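Local coordinates for protein excinuclease ABC, subunit A. (Deinococcus radiodurans, PDB 2VF7) that binds DNA and nucleotides as a zinc-containing ABC-type ATPase of the UvrA family, with a probable part in recognising damaged DNA for excision repair, at residues A[129-134]-A[299-304]; A[149-154]-A[287-292]; A[159-164]-A[280-285]. The protein carries 1 engineered substitution. All blocks are in the same frame, centred on the assembly; numbering follows the deposited sequence.

Overall arrangement
Three contacts join the same two chain runs, probably at the base of the inserted UvrA DNA-binding domain, each by a different chemistry. Contact 1 (129-134 with 299-304), partly buried, joins two loops by one pair of backbone bonds and a valine laid on a tyrosine ring. Contact 2 (149-154 with 287-292), about 17 Å away between centres, has its four cysteines buried round a zinc ion, with proline, leucine and glutamate outside them. Contact 3 (159-164 with 280-285) lies at the surface, a strand pair rich in hydrogen bonds. Contacts 2 and 3 touch, so metal site and antiparallel strand pair form one unit; contact 1, on the same loops as contact 2, does not touch it.

Contact 1 (A[129-134]-A[299-304]); sequences DYPPGQ and ALNVTF
With CG anti to the carbonyl carbon (chi1 -73°), the ring of Tyr130 swings alongside Val302, whose own CG1 lies anti to its backbone N (chi1 -171°) and whose CG2 thereby falls on the ring. The two side chains run side by side and point the same way. CG2 of Val302 stands 3.9 Å from the centroid of the Tyr130 ring, close to the ring normal, a CH-pi contact over the face; CG1 of Val302 lies over the same face, nearest CE1 of Tyr130 at 3.7 Å. Both methyls thus cover that face. The hydroxyl of Tyr130 is a further restraint, held by the backbone N of Val137.

Next to this pair the backbones meet as a single antiparallel bridge, Asp129 with Thr303. Asp129 N donates to Thr303 O at 3.0 Å, and Thr303 N returns a bond to Asp129 O at 3.2 Å, the second nearly straight at 171°. Outside the bridge, CB of Asp129 meets the methyl CG2 of Thr303 at 3.6 Å.

At the other end CG of Pro131 presses on CB of Asn301 at 3.5 Å, the two side chains crossing at about a right angle. The amide of Gln134 comes across the same region: its NE2 lies 3.8 Å from Val302 CG2 while donating to the backbone O of Glu298.

The contact joins the loop that follows helix 116-127 to the one that leads into helix 309-314. Val302 also rests on Phe142, and Phe304 packs on Leu123 and Tyr124 of helix 116-127.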
# COMPACT_ATOMS: atom_id res chain seq x y z
N ASP A 129 -17.23 -6.65 -35.34
CA ASP A 129 -17.37 -7.41 -36.58
C ASP A 129 -16.21 -8.37 -36.86
O ASP A 129 -15.20 -8.00 -37.48
CB ASP A 129 -17.60 -6.47 -37.77
CG ASP A 129 -18.89 -5.66 -37.62
OD1 ASP A 129 -19.99 -6.20 -37.97
OD2 ASP A 129 -18.82 -4.49 -37.13
N TYR A 130 -16.37 -9.60 -36.39
CA TYR A 130 -15.45 -10.71 -36.65
C TYR A 130 -15.44 -11.14 -38.13
O TYR A 130 -16.44 -10.95 -38.85
CB TYR A 130 -15.86 -11.92 -35.81
CG TYR A 130 -15.57 -11.81 -34.33
CD1 TYR A 130 -16.24 -10.87 -33.53
CD2 TYR A 130 -14.65 -12.66 -33.73
CE1 TYR A 130 -15.97 -10.77 -32.17
CE2 TYR A 130 -14.37 -12.58 -32.37
CZ TYR A 130 -15.03 -11.63 -31.59
OH TYR A 130 -14.77 -11.55 -30.25
N PRO A 131 -14.30 -11.71 -38.60
CA PRO A 131 -14.21 -12.43 -39.88
C PRO A 131 -15.37 -13.42 -40.10
O PRO A 131 -16.16 -13.66 -39.18
CB PRO A 131 -12.89 -13.18 -39.73
CG PRO A 131 -12.06 -12.28 -38.94
CD PRO A 131 -12.99 -11.67 -37.93
N PRO A 132 -15.48 -14.00 -41.32
CA PRO A 132 -16.58 -14.90 -41.69
C PRO A 132 -17.01 -15.86 -40.57
O PRO A 132 -18.21 -16.04 -40.34
CB PRO A 132 -16.02 -15.68 -42.89
CG PRO A 132 -14.56 -15.24 -43.04
CD PRO A 132 -14.52 -13.87 -42.44
N GLY A 133 -16.03 -16.46 -39.89
CA GLY A 133 -16.27 -17.30 -38.72
C GLY A 133 -14.98 -17.50 -37.94
O GLY A 133 -14.20 -18.39 -38.26
N GLN A 134 -14.77 -16.67 -36.91
CA GLN A 134 -13.51 -16.67 -36.14
C GLN A 134 -13.62 -17.15 -34.68
O GLN A 134 -12.63 -17.57 -34.08
CB GLN A 134 -12.84 -15.29 -36.19
CG GLN A 134 -11.33 -15.33 -35.96
CD GLN A 134 -10.82 -14.24 -35.03
OE1 GLN A 134 -10.19 -14.52 -34.01
NE2 GLN A 134 -11.10 -12.98 -35.38
N ALA A 299 -7.00 -10.73 -32.83
CA ALA A 299 -7.70 -9.61 -32.19
C ALA A 299 -7.76 -8.41 -33.14
O ALA A 299 -8.62 -7.53 -32.99
CB ALA A 299 -7.01 -9.23 -30.89
N LEU A 300 -6.85 -8.38 -34.12
CA LEU A 300 -6.72 -7.29 -35.08
C LEU A 300 -7.68 -7.46 -36.26
O LEU A 300 -7.95 -6.51 -37.00
CB LEU A 300 -5.27 -7.20 -35.56
CG LEU A 300 -4.69 -5.92 -36.17
CD1 LEU A 300 -3.18 -5.91 -35.98
CD2 LEU A 300 -5.02 -5.78 -37.66
N ASN A 301 -8.19 -8.67 -36.43
CA ASN A 301 -9.21 -8.95 -37.46
C ASN A 301 -10.60 -8.44 -37.08
O ASN A 301 -11.40 -8.09 -37.96
CB ASN A 301 -9.27 -10.44 -37.78
CG ASN A 301 -7.98 -10.96 -38.37
OD1 ASN A 301 -7.24 -10.24 -39.04
ND2 ASN A 301 -7.70 -12.23 -38.12
N VAL A 302 -10.87 -8.40 -35.78
CA VAL A 302 -12.14 -7.90 -35.23
C VAL A 302 -12.22 -6.38 -35.37
O VAL A 302 -11.43 -5.65 -34.77
CB VAL A 302 -12.31 -8.30 -33.74
CG1 VAL A 302 -13.73 -7.98 -33.26
CG2 VAL A 302 -11.98 -9.78 -33.53
N THR A 303 -13.19 -5.91 -36.15
CA THR A 303 -13.26 -4.51 -36.54
C THR A 303 -14.44 -3.76 -35.87
O THR A 303 -15.22 -4.37 -35.12
CB THR A 303 -13.31 -4.39 -38.11
OG1 THR A 303 -12.72 -3.15 -38.53
CG2 THR A 303 -14.74 -4.51 -38.67
N PHE A 304 -14.54 -2.45 -36.10
CA PHE A 304 -15.73 -1.65 -35.77
C PHE A 304 -15.71 -0.34 -36.56
O PHE A 304 -14.70 0.36 -36.57
CB PHE A 304 -15.82 -1.37 -34.26
CG PHE A 304 -17.10 -0.68 -33.85
CD1 PHE A 304 -18.20 -1.43 -33.44
CD2 PHE A 304 -17.20 0.71 -33.84
CE1 PHE A 304 -19.38 -0.80 -33.05
CE2 PHE A 304 -18.39 1.34 -33.45
CZ PHE A 304 -19.47 0.58 -33.06

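Contact 2 (A[149-154]-A[287-292]); sequences GACPEC and CPLCHG. With ZN (zinc ion), chain F.
Cys151 faces Cys290 and Cys154 faces Cys287 across two irregular loops, neither of them helix or strand, whose CA atoms come nearest at 6.2 Å, between Cys154 and Cys287. No hydrogen bond links the two segments. Each loop instead folds on its own first cysteine: the backbone N of Glu153 makes a weak bond to Cys151 SG, and that of Cys290 a weak one to Cys287 SG. These N-H groups may help a little to offset the negative charge of the thiolates.

The torsions follow the same order in both loops. The first cysteine holds SG anti to its backbone N (chi1 165° in Cys151, -178° in Cys287), while in Cys154 and Cys290 SG sits between the backbone N and the carbonyl carbon. All four sulfurs converge on the zinc ion, at 2.4 Å from Cys151 SG, 2.3 Å from Cys154 SG, 2.1 Å from Cys287 SG and 2.0 Å from Cys290 SG. This is a four-cysteine zinc site built from two CxxC motifs far apart in sequence.

Outside the metal, CD2 of Leu289 lies 3.5 Å from Cys151 SG and also meets CD of Pro152, the leucine crossing the proline at about a right angle. The side chain of Glu153 crosses that of Pro288 in the same way, with Glu153 OE2 3.3 Å from Pro288 CG, and Glu153 CG lies 3.9 Å from Leu289 CB. Backbone hydrogen bonds between Cys151 and Arg294 and between Cys287 and Gly158 link each loop to the other run of the same chain.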
# COMPACT_ATOMS: atom_id res chain seq x y z
N GLY A 149 -3.38 -11.20 -24.97
CA GLY A 149 -3.53 -10.12 -25.95
C GLY A 149 -2.29 -9.72 -26.73
O GLY A 149 -2.39 -9.37 -27.91
N ALA A 150 -1.13 -9.79 -26.09
CA ALA A 150 0.12 -9.31 -26.67
C ALA A 150 0.64 -10.18 -27.81
O ALA A 150 0.65 -11.42 -27.71
CB ALA A 150 1.18 -9.19 -25.59
N CYS A 151 1.07 -9.53 -28.89
CA CYS A 151 1.76 -10.20 -30.00
C CYS A 151 2.97 -10.97 -29.46
O CYS A 151 3.77 -10.41 -28.72
CB CYS A 151 2.19 -9.16 -31.03
SG CYS A 151 3.40 -9.72 -32.25
N PRO A 152 3.09 -12.26 -29.81
CA PRO A 152 4.20 -13.13 -29.36
C PRO A 152 5.60 -12.77 -29.90
O PRO A 152 6.61 -13.18 -29.31
CB PRO A 152 3.79 -14.53 -29.83
CG PRO A 152 2.34 -14.42 -30.27
CD PRO A 152 2.14 -12.99 -30.68
N GLU A 153 5.66 -12.04 -31.02
CA GLU A 153 6.93 -11.56 -31.61
C GLU A 153 7.62 -10.46 -30.79
O GLU A 153 8.83 -10.52 -30.57
CB GLU A 153 6.67 -11.03 -33.03
CG GLU A 153 6.99 -12.01 -34.15
CD GLU A 153 8.10 -11.53 -35.08
OE1 GLU A 153 9.15 -11.06 -34.60
OE2 GLU A 153 7.91 -11.65 -36.32
N CYS A 154 6.85 -9.46 -30.36
CA CYS A 154 7.42 -8.30 -29.68
C CYS A 154 7.01 -8.27 -28.21
O CYS A 154 7.60 -7.55 -27.41
CB CYS A 154 7.01 -7.01 -30.39
SG CYS A 154 5.22 -6.79 -30.59
N CYS A 287 8.23 -4.52 -35.33
CA CYS A 287 7.65 -5.87 -35.33
C CYS A 287 6.98 -6.15 -36.67
O CYS A 287 6.26 -5.29 -37.17
CB CYS A 287 6.61 -5.96 -34.23
SG CYS A 287 5.86 -7.55 -34.07
N PRO A 288 7.25 -7.32 -37.28
CA PRO A 288 6.64 -7.70 -38.57
C PRO A 288 5.31 -8.47 -38.50
O PRO A 288 4.59 -8.51 -39.49
CB PRO A 288 7.73 -8.56 -39.24
CG PRO A 288 8.65 -9.00 -38.11
CD PRO A 288 8.19 -8.36 -36.82
N LEU A 289 4.99 -9.07 -37.35
CA LEU A 289 3.68 -9.72 -37.14
C LEU A 289 2.56 -8.71 -36.81
O LEU A 289 1.39 -8.98 -37.02
CB LEU A 289 3.78 -10.82 -36.06
CG LEU A 289 2.56 -11.72 -35.82
CD1 LEU A 289 2.41 -12.79 -36.91
CD2 LEU A 289 2.60 -12.37 -34.44
N CYS A 290 2.94 -7.55 -36.27
CA CYS A 290 2.01 -6.45 -36.02
C CYS A 290 2.71 -5.13 -36.37
O CYS A 290 3.34 -4.48 -35.51
CB CYS A 290 1.51 -6.48 -34.56
SG CYS A 290 2.81 -6.51 -33.28
N HIS A 291 2.59 -4.74 -37.63
CA HIS A 291 3.43 -3.71 -38.25
C HIS A 291 3.25 -2.30 -37.68
O HIS A 291 3.05 -1.34 -38.42
CB HIS A 291 3.20 -3.69 -39.77
CG HIS A 291 3.21 -5.05 -40.40
ND1 HIS A 291 2.09 -5.86 -40.43
CD2 HIS A 291 4.18 -5.73 -41.05
CE1 HIS A 291 2.38 -6.98 -41.06
NE2 HIS A 291 3.64 -6.93 -41.45
N GLY A 292 3.36 -2.18 -36.36
CA GLY A 292 3.07 -0.94 -35.66
C GLY A 292 2.13 -1.18 -34.49
O GLY A 292 2.43 -0.79 -33.36
ZN ZN F . 4.40 -7.52 -32.57

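Contact 3 (A[159-164]-A[280-285]); sequences RVYTVT and GYMISE
Val160 pairs with Glu285 and Thr162 with Ile283 as antiparallel hydrogen-bonded pairs, and both backbone N-H and C=O of all four residues are satisfied across the strands. Val160 N to Glu285 O is the shortest, 2.7 Å; its return bond, Glu285 N to Val160 O, is stretched to 3.3 Å. Thr162 N to Ile283 O and Ile283 N to Thr162 O follow at 3.2 and 3.0 Å.

The non-hydrogen-bonded pair between them, Tyr161 with Ser284, holds its polar ends through side chains. Ser284 OG accepts from Arg159 NH2 at 2.8 Å and shares a water with Tyr161 OH. Arg159 folds back to get there, bent at chi2 (-81°) and chi3 (-75°), its guanidinium laid face-on over the Glu285 carbonyl. An alanine in place of Arg159 is likely to leave Ser284 OG without its charged donor and that carbonyl uncovered on this side.

Met282 SD meets the Tyr161 ring obliquely, 5.1 Å from its centroid, in a Met-aromatic contact, and both pack on Phe266 of helix 258-268. This is a two-stranded antiparallel sheet, probably at the base of the UvrA DNA-binding domain, next to the four-cysteine zinc site, whose Cys154 and Cys287 lie beside Val160.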
# COMPACT_ATOMS: atom_id res chain seq x y z
N ARG A 159 7.84 -3.19 -31.35
CA ARG A 159 9.19 -3.15 -31.90
C ARG A 159 9.96 -4.42 -31.52
O ARG A 159 9.79 -4.97 -30.42
CB ARG A 159 9.97 -1.93 -31.38
CG ARG A 159 9.35 -0.56 -31.61
CD ARG A 159 9.61 -0.03 -33.02
NE ARG A 159 10.98 0.44 -33.18
CZ ARG A 159 11.45 1.02 -34.29
NH1 ARG A 159 10.67 1.20 -35.34
NH2 ARG A 159 12.71 1.41 -34.34
N VAL A 160 10.84 -4.86 -32.43
CA VAL A 160 11.67 -6.05 -32.22
C VAL A 160 13.13 -5.65 -32.01
O VAL A 160 13.70 -4.91 -32.82
CB VAL A 160 11.49 -7.06 -33.40
CG1 VAL A 160 12.72 -7.94 -33.60
CG2 VAL A 160 10.24 -7.90 -33.18
N TYR A 161 13.74 -6.16 -30.93
CA TYR A 161 15.06 -5.71 -30.47
C TYR A 161 16.19 -6.75 -30.57
O TYR A 161 16.11 -7.84 -29.99
CB TYR A 161 14.98 -5.15 -29.04
CG TYR A 161 14.18 -3.87 -28.92
CD1 TYR A 161 12.85 -3.89 -28.49
CD2 TYR A 161 14.75 -2.63 -29.22
CE1 TYR A 161 12.11 -2.72 -28.39
CE2 TYR A 161 14.02 -1.46 -29.12
CZ TYR A 161 12.70 -1.51 -28.71
OH TYR A 161 11.97 -0.35 -28.61
N THR A 162 17.24 -6.41 -31.30
CA THR A 162 18.38 -7.30 -31.44
C THR A 162 19.69 -6.68 -30.98
O THR A 162 19.76 -5.52 -30.56
CB THR A 162 18.55 -7.85 -32.88
OG1 THR A 162 18.18 -6.86 -33.84
CG2 THR A 162 17.68 -9.09 -33.09
N VAL A 163 20.74 -7.49 -31.05
CA VAL A 163 22.05 -7.11 -30.59
C VAL A 163 23.07 -7.82 -31.48
O VAL A 163 22.86 -8.97 -31.90
CB VAL A 163 22.19 -7.44 -29.09
CG1 VAL A 163 22.81 -8.80 -28.85
CG2 VAL A 163 22.94 -6.36 -28.40
N THR A 164 24.15 -7.13 -31.83
CA THR A 164 25.16 -7.68 -32.73
C THR A 164 26.55 -7.47 -32.16
O THR A 164 26.70 -6.77 -31.16
CB THR A 164 25.12 -7.04 -34.13
OG1 THR A 164 25.13 -5.63 -33.99
CG2 THR A 164 23.89 -7.47 -34.90
N GLY A 280 21.80 2.20 -26.37
CA GLY A 280 22.89 2.54 -27.30
C GLY A 280 23.63 1.35 -27.91
O GLY A 280 24.33 1.51 -28.91
N TYR A 281 23.48 0.17 -27.32
CA TYR A 281 24.13 -1.06 -27.80
C TYR A 281 23.13 -2.03 -28.43
O TYR A 281 23.42 -3.22 -28.60
CB TYR A 281 24.88 -1.75 -26.65
CG TYR A 281 25.69 -0.79 -25.83
CD1 TYR A 281 26.98 -0.43 -26.22
CD2 TYR A 281 25.17 -0.21 -24.66
CE1 TYR A 281 27.74 0.46 -25.47
CE2 TYR A 281 25.92 0.69 -23.91
CZ TYR A 281 27.21 1.02 -24.33
OH TYR A 281 27.97 1.91 -23.61
N MET A 282 21.96 -1.50 -28.79
CA MET A 282 20.89 -2.29 -29.37
C MET A 282 20.55 -1.81 -30.77
O MET A 282 20.94 -0.71 -31.17
CB MET A 282 19.65 -2.22 -28.51
CG MET A 282 19.52 -3.36 -27.50
SD MET A 282 17.99 -3.23 -26.55
CE MET A 282 18.50 -2.04 -25.35
N ILE A 283 19.82 -2.63 -31.51
CA ILE A 283 19.30 -2.22 -32.81
C ILE A 283 17.77 -2.37 -32.82
O ILE A 283 17.24 -3.36 -32.32
CB ILE A 283 20.03 -2.92 -34.01
CG1 ILE A 283 20.23 -4.41 -33.74
CG2 ILE A 283 21.42 -2.29 -34.23
CD1 ILE A 283 20.87 -5.19 -34.89
N SER A 284 17.07 -1.36 -33.35
CA SER A 284 15.60 -1.31 -33.25
C SER A 284 14.90 -1.39 -34.60
O SER A 284 15.29 -0.73 -35.57
CB SER A 284 15.13 -0.06 -32.49
OG SER A 284 13.73 -0.09 -32.25
N GLU A 285 13.85 -2.21 -34.64
CA GLU A 285 13.11 -2.50 -35.86
C GLU A 285 11.64 -2.67 -35.51
O GLU A 285 11.30 -3.08 -34.40
CB GLU A 285 13.64 -3.79 -36.49
CG GLU A 285 13.07 -4.13 -37.86
CD GLU A 285 13.68 -3.28 -38.97
OE1 GLU A 285 12.92 -2.55 -39.65
OE2 GLU A 285 14.91 -3.35 -39.14
O HOH W 1 12.37 1.50 -30.53